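Local coordinates for protein 8-amino-8-demethylriboflavin N,N-dimethyltransferase (Streptomyces davawensis, PDB 4D7K) that catalyses the S-adenosyl methionine-dependent double N-methylation of 8-amino-8-demethyl-D-riboflavin to roseoflavin, the last two steps in the biosynthesis of this antibiotic, at residues P138-L143 and V304-E309; V29-A34 and A109-L114; Y248-V253 and V263-R268. All coordinates share one frame; numbering follows the deposited sequence.

How the interactions relate
The contacts run from the dimerisation domain into the catalytic α/β domain. Interaction 2 comes first, tying helix 13-35 to the start of helix 111-118. Interaction 1 brings helix 139-144 against the end of helix 293-305 and residues 306-309; the chain between its segments includes interaction 3, where strand 247-251 of the mixed sheet receives helix 259-270. Interactions 1 and 2, centres about 19 Å apart, touch through F142 and D112 and together join the dimerisation region to the O-methyltransferase domain beside the second subunit. Interaction 3 belongs to the sheet core, near F237, a predicted S-adenosyl methionine-binding residue; its centre is about 21 Å from that of interaction 1 and, across the chain's centre, about 35 Å from that of interaction 2.

Interaction 1 (P138-L143 and V304-E309); sequences PLYDFL and VLVEGE
L139 and L305 meet through both a water and their side chains. The backbone N of L139 gives its hydrogen to the water at 2.7 Å, and the same water donates to L305 O at 2.6 Å. The two backbone atoms, L139 N and L305 O, stand 4.6 Å apart, too far for a direct bond, and the water spans that distance. L139 is the first residue of helix 139-144, with P138 at the N-cap, and an N-H in a first helical turn has no carbonyl of its own helix to pair with; the water takes that place.

Beside this bridge the contact is apolar. L139 turns its CG away from its own backbone N (chi1 176°), and its CD2 branch packs against L305 CB at 4.2 Å, the two leucines crossing at a slant. The same methyl lies 4.4 Å from V306 CG1. Leucine suits the place because its apolar end fills a buried site and a single methyl can rest on both residues. V306 carries the more exposed half of the contact: its CG1 lies 3.6 Å from Y140 OH and 4.0 Å from Y140 CE2, so the hydroxyl end and the adjoining ring carbon meet it obliquely. Tyrosine suits this exposed place, since its ring can pack on valine while it carries a polar hydroxyl.

Outside this first shell, L139 also packs on F131 of helix 131-134, and L305 on Y117 of helix 111-118. F142, one helical turn beyond P138, stacks with H148 and takes F131 and H135 edge-to-face. The contact thus joins a helix that precedes the first strand of the central sheet to one that follows strand 280-285, within the Rossmann-like O-methyltransferase domain of the class I methyltransferases.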
ATOM      1  N   PRO A 138      20.463  -4.196  14.093  1.00 60.59           N
ATOM      2  CA  PRO A 138      19.035  -4.445  14.314  1.00 44.62           C
ATOM      3  C   PRO A 138      18.267  -3.137  14.490  1.00 54.00           C
ATOM      4  O   PRO A 138      18.885  -2.089  14.689  1.00 55.36           O
ATOM      5  CB  PRO A 138      19.013  -5.284  15.597  1.00 45.74           C
ATOM      6  CG  PRO A 138      20.307  -4.993  16.271  1.00 61.34           C
ATOM      7  CD  PRO A 138      21.297  -4.750  15.173  1.00 65.74           C
ATOM      8  N   LEU A 139      16.940  -3.210  14.425  1.00 49.73           N
ATOM      9  CA  LEU A 139      16.078  -2.028  14.374  1.00 43.55           C
ATOM     10  C   LEU A 139      16.311  -1.033  15.508  1.00 51.94           C
ATOM     11  O   LEU A 139      16.444   0.166  15.267  1.00 62.43           O
ATOM     12  CB  LEU A 139      14.608  -2.456  14.375  1.00 42.30           C
ATOM     13  CG  LEU A 139      13.576  -1.325  14.426  1.00 42.80           C
ATOM     14  CD1 LEU A 139      13.625  -0.456  13.171  1.00 35.17           C
ATOM     15  CD2 LEU A 139      12.183  -1.884  14.642  1.00 44.54           C
ATOM     16  N   TYR A 140      16.357  -1.528  16.740  1.00 48.96           N
ATOM     17  CA  TYR A 140      16.456  -0.650  17.901  1.00 47.35           C
ATOM     18  C   TYR A 140      17.813   0.050  17.984  1.00 51.39           C
ATOM     19  O   TYR A 140      17.882   1.233  18.319  1.00 60.59           O
ATOM     20  CB  TYR A 140      16.180  -1.441  19.179  1.00 53.38           C
ATOM     21  CG  TYR A 140      14.893  -2.233  19.114  1.00 68.73           C
ATOM     22  CD1 TYR A 140      13.664  -1.616  19.313  1.00 70.23           C
ATOM     23  CD2 TYR A 140      14.904  -3.597  18.841  1.00 77.26           C
ATOM     24  CE1 TYR A 140      12.482  -2.334  19.248  1.00 72.15           C
ATOM     25  CE2 TYR A 140      13.726  -4.325  18.776  1.00 79.16           C
ATOM     26  CZ  TYR A 140      12.520  -3.688  18.980  1.00 78.01           C
ATOM     27  OH  TYR A 140      11.349  -4.408  18.916  1.00 80.06           O
ATOM     28  N   ASP A 141      18.884  -0.675  17.675  1.00 45.59           N
ATOM     29  CA  ASP A 141      20.217  -0.079  17.616  1.00 49.31           C
ATOM     30  C   ASP A 141      20.254   1.013  16.555  1.00 54.30           C
ATOM     31  O   ASP A 141      20.875   2.060  16.741  1.00 59.91           O
ATOM     32  CB  ASP A 141      21.282  -1.136  17.308  1.00 49.28           C
ATOM     33  CG  ASP A 141      21.540  -2.071  18.472  1.00 64.80           C
ATOM     34  OD1 ASP A 141      20.664  -2.198  19.352  1.00 69.04           O
ATOM     35  OD2 ASP A 141      22.627  -2.687  18.502  1.00 74.22           O
ATOM     36  N   PHE A 142      19.584   0.750  15.438  1.00 49.13           N
ATOM     37  CA  PHE A 142      19.492   1.697  14.333  1.00 51.29           C
ATOM     38  C   PHE A 142      18.777   2.973  14.760  1.00 51.32           C
ATOM     39  O   PHE A 142      19.253   4.078  14.514  1.00 61.74           O
ATOM     40  CB  PHE A 142      18.762   1.046  13.153  1.00 50.95           C
ATOM     41  CG  PHE A 142      18.559   1.959  11.977  1.00 48.21           C
ATOM     42  CD1 PHE A 142      19.512   2.037  10.975  1.00 48.18           C
ATOM     43  CD2 PHE A 142      17.409   2.722  11.861  1.00 38.68           C
ATOM     44  CE1 PHE A 142      19.325   2.863   9.887  1.00 49.51           C
ATOM     45  CE2 PHE A 142      17.217   3.554  10.779  1.00 45.92           C
ATOM     46  CZ  PHE A 142      18.174   3.625   9.790  1.00 50.91           C
ATOM     47  N   LEU A 143      17.623   2.805  15.398  1.00 47.28           N
ATOM     48  CA  LEU A 143      16.798   3.930  15.812  1.00 47.61           C
ATOM     49  C   LEU A 143      17.458   4.745  16.919  1.00 53.03           C
ATOM     50  O   LEU A 143      17.196   5.938  17.057  1.00 48.55           O
ATOM     51  CB  LEU A 143      15.427   3.433  16.271  1.00 50.99           C
ATOM     52  CG  LEU A 143      14.550   2.822  15.179  1.00 42.10           C
ATOM     53  CD1 LEU A 143      13.292   2.224  15.775  1.00 38.72           C
ATOM     54  CD2 LEU A 143      14.208   3.868  14.127  1.00 37.83           C
ATOM     55  N   VAL A 304       9.808  -8.717   8.996  1.00 44.31           N
ATOM     56  CA  VAL A 304      10.605  -7.707   8.316  1.00 39.18           C
ATOM     57  C   VAL A 304      11.530  -6.961   9.280  1.00 40.69           C
ATOM     58  O   VAL A 304      12.703  -6.741   8.982  1.00 39.04           O
ATOM     59  CB  VAL A 304       9.697  -6.688   7.589  1.00 38.34           C
ATOM     60  CG1 VAL A 304      10.500  -5.498   7.105  1.00 41.78           C
ATOM     61  CG2 VAL A 304       8.964  -7.356   6.428  1.00 29.97           C
ATOM     62  N   LEU A 305      11.002  -6.595  10.444  1.00 37.18           N
ATOM     63  CA  LEU A 305      11.687  -5.653  11.324  1.00 42.62           C
ATOM     64  C   LEU A 305      12.565  -6.315  12.373  1.00 45.63           C
ATOM     65  O   LEU A 305      13.737  -5.975  12.504  1.00 44.41           O
ATOM     66  CB  LEU A 305      10.671  -4.745  12.020  1.00 37.83           C
ATOM     67  CG  LEU A 305       9.881  -3.791  11.122  1.00 39.08           C
ATOM     68  CD1 LEU A 305       8.813  -3.068  11.924  1.00 33.52           C
ATOM     69  CD2 LEU A 305      10.813  -2.796  10.444  1.00 36.36           C
ATOM     70  N   VAL A 306      12.000  -7.252  13.126  1.00 46.24           N
ATOM     71  CA  VAL A 306      12.711  -7.816  14.267  1.00 48.73           C
ATOM     72  C   VAL A 306      13.006  -9.308  14.130  1.00 54.84           C
ATOM     73  O   VAL A 306      12.564  -9.962  13.186  1.00 50.42           O
ATOM     74  CB  VAL A 306      11.925  -7.589  15.561  1.00 49.55           C
ATOM     75  CG1 VAL A 306      11.764  -6.100  15.813  1.00 58.14           C
ATOM     76  CG2 VAL A 306      10.576  -8.266  15.475  1.00 34.77           C
ATOM     77  N   GLU A 307      13.764  -9.835  15.084  1.00 52.19           N
ATOM     78  CA  GLU A 307      14.190 -11.228  15.051  1.00 61.31           C
ATOM     79  C   GLU A 307      13.251 -12.112  15.874  1.00 57.08           C
ATOM     80  O   GLU A 307      13.192 -13.328  15.678  1.00 52.24           O
ATOM     81  CB  GLU A 307      15.630 -11.345  15.557  1.00 68.43           C
ATOM     82  CG  GLU A 307      16.313 -12.663  15.233  1.00 86.87           C
ATOM     83  CD  GLU A 307      16.207 -13.665  16.363  1.00103.31           C
ATOM     84  OE1 GLU A 307      15.714 -13.288  17.447  1.00108.05           O
ATOM     85  OE2 GLU A 307      16.620 -14.829  16.169  1.00109.63           O
ATOM     86  N   GLY A 308      12.510 -11.491  16.785  1.00 54.36           N
ATOM     87  CA  GLY A 308      11.583 -12.208  17.640  1.00 53.22           C
ATOM     88  C   GLY A 308      10.396 -12.785  16.890  1.00 55.47           C
ATOM     89  O   GLY A 308      10.109 -12.391  15.757  1.00 49.76           O
ATOM     90  N   GLU A 309       9.695 -13.713  17.535  1.00 54.51           N
ATOM     91  CA  GLU A 309       8.587 -14.416  16.902  1.00 51.62           C
ATOM     92  C   GLU A 309       7.434 -14.668  17.881  1.00 53.40           C
ATOM     93  O   GLU A 309       7.647 -14.802  19.086  1.00 52.44           O
ATOM     94  CB  GLU A 309       9.087 -15.739  16.319  1.00 54.92           C
ATOM     95  CG  GLU A 309       8.152 -16.390  15.315  1.00 70.31           C
ATOM     96  CD  GLU A 309       8.727 -17.669  14.733  1.00 82.80           C
ATOM     97  OE1 GLU A 309       9.746 -18.160  15.264  1.00 88.68           O
ATOM     98  OE2 GLU A 309       8.163 -18.184  13.745  1.00 87.69           O
TER
HETATM   99  O   HOH W   1      15.830  -5.623  13.955  1.00 40.85           O

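Interaction 2 (V29-A34 and A109-L114); sequences VLYAVA and AEPDVL
The N-cap of helix 111-118 is E110, and its carboxylate receives Y31 from helix 13-35 of the dimerisation domain. Y31 OH donates to E110 OE1 at 2.8 Å, coming from well above the carboxylate plane, 64° out of it. Ring and carboxylate planes stand nearly perpendicular, 86° apart, and E110 CD lies at the ring's edge, 3.8 Å from Y31 CE1. E110 starts out away from helix 13-35, but a bend at its second torsion (chi2 -72°) swings the carboxylate back to the tyrosine. K35, one helical turn beyond Y31, forms a salt bridge with E110 OE2, so a single helix grips the glutamate through two residues. E154 brings a second carboxylate close to OE2; the lysine probably offsets their repulsion, and the pair may share a proton.

A109 meets the ring itself: its CB touches Y31 CD1 at 3.5 Å, and its O sits 3.6 Å above one face of the Y31 ring, offset toward the rim. Alanine, with a single methyl, lets the broad ring approach the backbone this closely. Y31 reaches them because its CG is directed opposite its backbone N.

In this family the N-terminal helical domain builds much of the homodimer, and the surrounding packing agrees: V29 meets L300 of the second subunit, L30 meets L17 of that chain, and L114 packs on its F28. Tyrosine suits the buried boundary, its ring apolar and its hydroxyl given to a charged partner. P111 comes next at the helix start, where a residue without an N-H costs no helical bond; its CD lies 3.7 Å from Y31 OH. L114 N closes the first turn on E110 O at 2.6 Å.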
ATOM      1  N   VAL A  29       1.118   9.031  -1.123  1.00 23.94           N
ATOM      2  CA  VAL A  29       0.580  10.386  -1.118  1.00 20.62           C
ATOM      3  C   VAL A  29       0.466  10.934   0.300  1.00 28.40           C
ATOM      4  O   VAL A  29       0.819  12.083   0.565  1.00 28.79           O
ATOM      5  CB  VAL A  29      -0.800  10.430  -1.809  1.00 30.14           C
ATOM      6  CG1 VAL A  29      -1.584  11.681  -1.414  1.00 20.08           C
ATOM      7  CG2 VAL A  29      -0.624  10.346  -3.312  1.00 34.01           C
ATOM      8  N   LEU A  30      -0.020  10.102   1.214  1.00 29.12           N
ATOM      9  CA  LEU A  30      -0.189  10.507   2.601  1.00 27.41           C
ATOM     10  C   LEU A  30       1.162  10.690   3.297  1.00 30.18           C
ATOM     11  O   LEU A  30       1.313  11.549   4.169  1.00 31.75           O
ATOM     12  CB  LEU A  30      -1.040   9.482   3.347  1.00 36.10           C
ATOM     13  CG  LEU A  30      -2.460   9.267   2.813  1.00 28.28           C
ATOM     14  CD1 LEU A  30      -3.121   8.111   3.532  1.00 33.05           C
ATOM     15  CD2 LEU A  30      -3.268  10.529   2.989  1.00 25.46           C
ATOM     16  N   TYR A  31       2.140   9.881   2.900  1.00 26.25           N
ATOM     17  CA  TYR A  31       3.500  10.010   3.415  1.00 34.31           C
ATOM     18  C   TYR A  31       4.088  11.370   3.038  1.00 34.78           C
ATOM     19  O   TYR A  31       4.567  12.112   3.895  1.00 28.75           O
ATOM     20  CB  TYR A  31       4.388   8.879   2.878  1.00 28.77           C
ATOM     21  CG  TYR A  31       5.863   9.053   3.186  1.00 31.02           C
ATOM     22  CD1 TYR A  31       6.370   8.762   4.447  1.00 26.43           C
ATOM     23  CD2 TYR A  31       6.747   9.512   2.216  1.00 23.68           C
ATOM     24  CE1 TYR A  31       7.719   8.916   4.730  1.00 37.55           C
ATOM     25  CE2 TYR A  31       8.101   9.675   2.494  1.00 32.38           C
ATOM     26  CZ  TYR A  31       8.579   9.377   3.751  1.00 25.22           C
ATOM     27  OH  TYR A  31       9.915   9.533   4.035  1.00 41.80           O
ATOM     28  N   ALA A  32       4.032  11.693   1.751  1.00 37.39           N
ATOM     29  CA  ALA A  32       4.630  12.922   1.247  1.00 38.69           C
ATOM     30  C   ALA A  32       3.935  14.142   1.839  1.00 35.73           C
ATOM     31  O   ALA A  32       4.585  15.134   2.173  1.00 33.02           O
ATOM     32  CB  ALA A  32       4.580  12.957  -0.271  1.00 29.88           C
ATOM     33  N   VAL A  33       2.617  14.053   1.985  1.00 34.81           N
ATOM     34  CA  VAL A  33       1.839  15.129   2.588  1.00 37.34           C
ATOM     35  C   VAL A  33       2.279  15.376   4.032  1.00 33.33           C
ATOM     36  O   VAL A  33       2.472  16.518   4.456  1.00 34.86           O
ATOM     37  CB  VAL A  33       0.321  14.816   2.547  1.00 36.57           C
ATOM     38  CG1 VAL A  33      -0.430  15.641   3.582  1.00 36.91           C
ATOM     39  CG2 VAL A  33      -0.239  15.044   1.139  1.00 30.92           C
ATOM     40  N   ALA A  34       2.454  14.296   4.784  1.00 31.85           N
ATOM     41  CA  ALA A  34       2.863  14.413   6.174  1.00 31.72           C
ATOM     42  C   ALA A  34       4.304  14.917   6.304  1.00 30.66           C
ATOM     43  O   ALA A  34       4.591  15.744   7.172  1.00 32.28           O
ATOM     44  CB  ALA A  34       2.695  13.080   6.885  1.00 27.59           C
ATOM     45  N   ALA A 109       6.681   4.027   5.639  1.00 42.57           N
ATOM     46  CA  ALA A 109       6.924   4.470   4.272  1.00 37.51           C
ATOM     47  C   ALA A 109       8.255   5.192   4.173  1.00 37.63           C
ATOM     48  O   ALA A 109       8.608   5.713   3.118  1.00 51.66           O
ATOM     49  CB  ALA A 109       5.796   5.362   3.789  1.00 39.97           C
ATOM     50  N   GLU A 110       8.990   5.227   5.279  1.00 38.97           N
ATOM     51  CA  GLU A 110      10.339   5.766   5.257  1.00 36.61           C
ATOM     52  C   GLU A 110      11.204   4.869   4.378  1.00 52.28           C
ATOM     53  O   GLU A 110      11.022   3.651   4.372  1.00 52.47           O
ATOM     54  CB  GLU A 110      10.912   5.870   6.673  1.00 39.89           C
ATOM     55  CG  GLU A 110      10.228   6.905   7.566  1.00 41.12           C
ATOM     56  CD  GLU A 110      10.554   8.336   7.176  1.00 43.75           C
ATOM     57  OE1 GLU A 110      11.359   8.540   6.245  1.00 60.30           O
ATOM     58  OE2 GLU A 110      10.009   9.265   7.807  1.00 43.18           O
ATOM     59  N   PRO A 111      12.137   5.471   3.620  1.00 58.46           N
ATOM     60  CA  PRO A 111      12.988   4.741   2.673  1.00 55.43           C
ATOM     61  C   PRO A 111      13.714   3.552   3.302  1.00 59.68           C
ATOM     62  O   PRO A 111      13.701   2.466   2.726  1.00 64.72           O
ATOM     63  CB  PRO A 111      13.991   5.806   2.203  1.00 52.63           C
ATOM     64  CG  PRO A 111      13.889   6.922   3.204  1.00 53.43           C
ATOM     65  CD  PRO A 111      12.461   6.906   3.644  1.00 56.59           C
ATOM     66  N   ASP A 112      14.324   3.753   4.466  1.00 56.76           N
ATOM     67  CA  ASP A 112      15.037   2.675   5.147  1.00 54.90           C
ATOM     68  C   ASP A 112      14.094   1.556   5.584  1.00 55.81           C
ATOM     69  O   ASP A 112      14.474   0.386   5.598  1.00 63.83           O
ATOM     70  CB  ASP A 112      15.796   3.220   6.359  1.00 59.33           C
ATOM     71  CG  ASP A 112      16.863   4.226   5.973  1.00 69.62           C
ATOM     72  OD1 ASP A 112      17.409   4.115   4.854  1.00 71.55           O
ATOM     73  OD2 ASP A 112      17.158   5.126   6.788  1.00 68.16           O
ATOM     74  N   VAL A 113      12.866   1.920   5.942  1.00 51.00           N
ATOM     75  CA  VAL A 113      11.863   0.947   6.370  1.00 40.81           C
ATOM     76  C   VAL A 113      11.196   0.288   5.167  1.00 42.52           C
ATOM     77  O   VAL A 113      10.982  -0.926   5.143  1.00 43.07           O
ATOM     78  CB  VAL A 113      10.782   1.610   7.255  1.00 33.26           C
ATOM     79  CG1 VAL A 113       9.743   0.590   7.697  1.00 30.08           C
ATOM     80  CG2 VAL A 113      11.425   2.286   8.458  1.00 37.04           C
ATOM     81  N   LEU A 114      10.872   1.097   4.167  1.00 44.35           N
ATOM     82  CA  LEU A 114      10.256   0.598   2.946  1.00 50.13           C
ATOM     83  C   LEU A 114      11.176  -0.395   2.237  1.00 47.87           C
ATOM     84  O   LEU A 114      10.719  -1.396   1.685  1.00 48.88           O
ATOM     85  CB  LEU A 114       9.917   1.763   2.020  1.00 55.55           C
ATOM     86  CG  LEU A 114       8.805   1.567   0.995  1.00 56.72           C
ATOM     87  CD1 LEU A 114       7.455   1.405   1.685  1.00 42.00           C
ATOM     88  CD2 LEU A 114       8.790   2.749   0.046  1.00 65.78           C
TER

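Interaction 3 (Y248-V253 and V263-R268); sequences YVLRGV and VRLLVR
V267 N donates to V263 O at 2.7 Å, one turn of the helix that holds L265 and L266 in position against L250 of the strand. No hydrogen bond crosses between the strand and this helix; the close contacts are between leucine methyls. L250 CD1 meets L266 CD2 at 4.0 Å, the two side chains crossing at a slant, while the other branch of L250, CD2, faces L265 CD2 at 4.4 Å. One leucine thus fits against two neighbours on successive helix positions.

L250 and L266 share the same first torsion, CG anti to their own carbonyl carbon (chi1 -79° and -67°). In L266 this matters most, because its CB does not aim at the strand and the contact is made by the end of the chain. Leucine is well placed here: long and branched, it bridges backbones whose nearest CA atoms, L250 CA and L266 CA, lie 9.8 Å apart, and it leaves no polar group in a buried layer. L265 continues the apolar surface toward F237, a predicted S-adenosyl methionine-binding residue whose side chain comes to about 4 Å from that of L265.

Strand 247-251, helix 259-270 and strand 280-285 form one beta-alpha-beta unit of the Rossmann-like fold. The strand pairs with 181-185 and with 280-285, and L250 adds side-chain contacts to I185 and L281. L266 also reaches L281, and packs on A323 in a loop. V249 and R251, alternating with L250 along the strand, instead lie against F192 of helix 191-199, so helices flank the sheet on its two faces.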
ATOM      1  N   TYR A 248      -0.982 -10.072  36.998  1.00 51.36           N
ATOM      2  CA  TYR A 248       0.287  -9.699  36.387  1.00 46.30           C
ATOM      3  C   TYR A 248       0.149  -9.677  34.873  1.00 44.13           C
ATOM      4  O   TYR A 248      -0.367 -10.623  34.277  1.00 49.50           O
ATOM      5  CB  TYR A 248       1.397 -10.664  36.805  1.00 47.68           C
ATOM      6  CG  TYR A 248       1.795 -10.534  38.252  1.00 50.45           C
ATOM      7  CD1 TYR A 248       1.016 -11.088  39.257  1.00 52.42           C
ATOM      8  CD2 TYR A 248       2.954  -9.859  38.616  1.00 54.89           C
ATOM      9  CE1 TYR A 248       1.376 -10.967  40.584  1.00 53.85           C
ATOM     10  CE2 TYR A 248       3.324  -9.736  39.944  1.00 50.08           C
ATOM     11  CZ  TYR A 248       2.530 -10.294  40.923  1.00 51.31           C
ATOM     12  OH  TYR A 248       2.889 -10.179  42.247  1.00 55.28           O
ATOM     13  N   VAL A 249       0.609  -8.595  34.253  1.00 44.85           N
ATOM     14  CA  VAL A 249       0.418  -8.399  32.822  1.00 41.16           C
ATOM     15  C   VAL A 249       1.745  -8.305  32.066  1.00 49.85           C
ATOM     16  O   VAL A 249       2.607  -7.496  32.404  1.00 49.95           O
ATOM     17  CB  VAL A 249      -0.411  -7.130  32.545  1.00 45.03           C
ATOM     18  CG1 VAL A 249      -0.638  -6.958  31.054  1.00 40.49           C
ATOM     19  CG2 VAL A 249      -1.741  -7.186  33.301  1.00 40.88           C
ATOM     20  N   LEU A 250       1.897  -9.151  31.050  1.00 53.32           N
ATOM     21  CA  LEU A 250       3.071  -9.140  30.179  1.00 56.03           C
ATOM     22  C   LEU A 250       2.673  -8.795  28.750  1.00 53.22           C
ATOM     23  O   LEU A 250       2.171  -9.649  28.021  1.00 52.68           O
ATOM     24  CB  LEU A 250       3.779 -10.497  30.205  1.00 51.42           C
ATOM     25  CG  LEU A 250       4.683 -10.795  31.395  1.00 45.87           C
ATOM     26  CD1 LEU A 250       5.082 -12.258  31.386  1.00 49.82           C
ATOM     27  CD2 LEU A 250       5.910  -9.904  31.344  1.00 48.95           C
ATOM     28  N   ARG A 251       2.898  -7.550  28.349  1.00 61.90           N
ATOM     29  CA  ARG A 251       2.442  -7.092  27.040  1.00 71.35           C
ATOM     30  C   ARG A 251       3.599  -6.817  26.082  1.00 79.81           C
ATOM     31  O   ARG A 251       4.287  -5.804  26.192  1.00 79.67           O
ATOM     32  CB  ARG A 251       1.569  -5.842  27.191  1.00 75.73           C
ATOM     33  CG  ARG A 251       2.148  -4.755  28.093  1.00 83.95           C
ATOM     34  CD  ARG A 251       1.163  -3.611  28.280  1.00 87.36           C
ATOM     35  NE  ARG A 251       1.825  -2.312  28.363  1.00 91.77           N
ATOM     36  CZ  ARG A 251       2.036  -1.514  27.320  1.00100.57           C
ATOM     37  NH1 ARG A 251       1.639  -1.883  26.108  1.00101.05           N
ATOM     38  NH2 ARG A 251       2.644  -0.346  27.486  1.00105.61           N
ATOM     39  N   GLY A 252       3.801  -7.735  25.141  1.00 93.46           N
ATOM     40  CA  GLY A 252       4.843  -7.595  24.139  1.00100.74           C
ATOM     41  C   GLY A 252       6.230  -7.553  24.744  1.00 98.72           C
ATOM     42  O   GLY A 252       7.011  -6.639  24.480  1.00101.54           O
ATOM     43  N   VAL A 253       6.538  -8.554  25.563  1.00 89.49           N
ATOM     44  CA  VAL A 253       7.813  -8.600  26.264  1.00 89.19           C
ATOM     45  C   VAL A 253       8.614  -9.844  25.891  1.00 97.08           C
ATOM     46  O   VAL A 253       9.772  -9.753  25.481  1.00101.23           O
ATOM     47  CB  VAL A 253       7.607  -8.572  27.791  1.00 81.90           C
ATOM     48  CG1 VAL A 253       8.941  -8.704  28.510  1.00 86.22           C
ATOM     49  CG2 VAL A 253       6.885  -7.295  28.207  1.00 75.34           C
ATOM     50  N   VAL A 263      11.735 -18.135  30.842  1.00 66.10           N
ATOM     51  CA  VAL A 263      11.371 -19.030  31.937  1.00 70.32           C
ATOM     52  C   VAL A 263      11.744 -18.435  33.296  1.00 68.04           C
ATOM     53  O   VAL A 263      10.927 -18.425  34.220  1.00 63.21           O
ATOM     54  CB  VAL A 263      12.044 -20.415  31.784  1.00 75.19           C
ATOM     55  CG1 VAL A 263      11.900 -21.226  33.063  1.00 72.43           C
ATOM     56  CG2 VAL A 263      11.448 -21.169  30.607  1.00 76.28           C
ATOM     57  N   ARG A 264      12.970 -17.930  33.406  1.00 69.69           N
ATOM     58  CA  ARG A 264      13.436 -17.308  34.643  1.00 73.27           C
ATOM     59  C   ARG A 264      12.502 -16.185  35.083  1.00 71.74           C
ATOM     60  O   ARG A 264      12.117 -16.110  36.250  1.00 66.77           O
ATOM     61  CB  ARG A 264      14.862 -16.775  34.477  1.00 77.09           C
ATOM     62  CG  ARG A 264      15.909 -17.865  34.285  1.00 83.78           C
ATOM     63  CD  ARG A 264      17.329 -17.331  34.424  1.00 89.46           C
ATOM     64  NE  ARG A 264      17.682 -16.380  33.374  1.00 97.08           N
ATOM     65  CZ  ARG A 264      17.882 -15.080  33.574  1.00100.66           C
ATOM     66  NH1 ARG A 264      17.768 -14.568  34.793  1.00101.29           N
ATOM     67  NH2 ARG A 264      18.200 -14.292  32.557  1.00101.16           N
ATOM     68  N   LEU A 265      12.134 -15.322  34.138  1.00 64.97           N
ATOM     69  CA  LEU A 265      11.206 -14.227  34.407  1.00 68.82           C
ATOM     70  C   LEU A 265       9.843 -14.756  34.845  1.00 63.42           C
ATOM     71  O   LEU A 265       9.231 -14.236  35.776  1.00 55.98           O
ATOM     72  CB  LEU A 265      11.054 -13.339  33.171  1.00 65.41           C
ATOM     73  CG  LEU A 265      10.049 -12.191  33.274  1.00 66.52           C
ATOM     74  CD1 LEU A 265      10.415 -11.252  34.413  1.00 75.03           C
ATOM     75  CD2 LEU A 265       9.969 -11.434  31.960  1.00 67.77           C
ATOM     76  N   LEU A 266       9.377 -15.799  34.170  1.00 61.67           N
ATOM     77  CA  LEU A 266       8.091 -16.399  34.494  1.00 59.40           C
ATOM     78  C   LEU A 266       8.108 -17.048  35.878  1.00 62.25           C
ATOM     79  O   LEU A 266       7.112 -17.010  36.600  1.00 63.43           O
ATOM     80  CB  LEU A 266       7.706 -17.422  33.426  1.00 57.59           C
ATOM     81  CG  LEU A 266       7.402 -16.859  32.037  1.00 52.16           C
ATOM     82  CD1 LEU A 266       7.400 -17.971  31.002  1.00 53.88           C
ATOM     83  CD2 LEU A 266       6.071 -16.120  32.038  1.00 52.10           C
ATOM     84  N   VAL A 267       9.246 -17.636  36.243  1.00 64.46           N
ATOM     85  CA  VAL A 267       9.413 -18.256  37.557  1.00 72.51           C
ATOM     86  C   VAL A 267       9.393 -17.197  38.660  1.00 72.34           C
ATOM     87  O   VAL A 267       8.806 -17.402  39.725  1.00 71.42           O
ATOM     88  CB  VAL A 267      10.731 -19.072  37.640  1.00 68.07           C
ATOM     89  CG1 VAL A 267      11.036 -19.476  39.072  1.00 70.23           C
ATOM     90  CG2 VAL A 267      10.651 -20.309  36.759  1.00 66.67           C
ATOM     91  N   ARG A 268      10.026 -16.059  38.392  1.00 73.75           N
ATOM     92  CA  ARG A 268      10.053 -14.945  39.335  1.00 80.33           C
ATOM     93  C   ARG A 268       8.663 -14.352  39.550  1.00 69.43           C
ATOM     94  O   ARG A 268       8.309 -13.968  40.664  1.00 70.82           O
ATOM     95  CB  ARG A 268      11.017 -13.862  38.851  1.00 86.78           C
ATOM     96  CG  ARG A 268      12.473 -14.144  39.177  1.00101.40           C
ATOM     97  CD  ARG A 268      12.752 -13.978  40.665  1.00114.05           C
ATOM     98  NE  ARG A 268      12.537 -12.604  41.114  1.00118.22           N
ATOM     99  CZ  ARG A 268      11.479 -12.196  41.810  1.00114.73           C
ATOM    100  NH1 ARG A 268      10.531 -13.060  42.149  1.00113.78           N
ATOM    101  NH2 ARG A 268      11.372 -10.923  42.170  1.00110.87           N
TER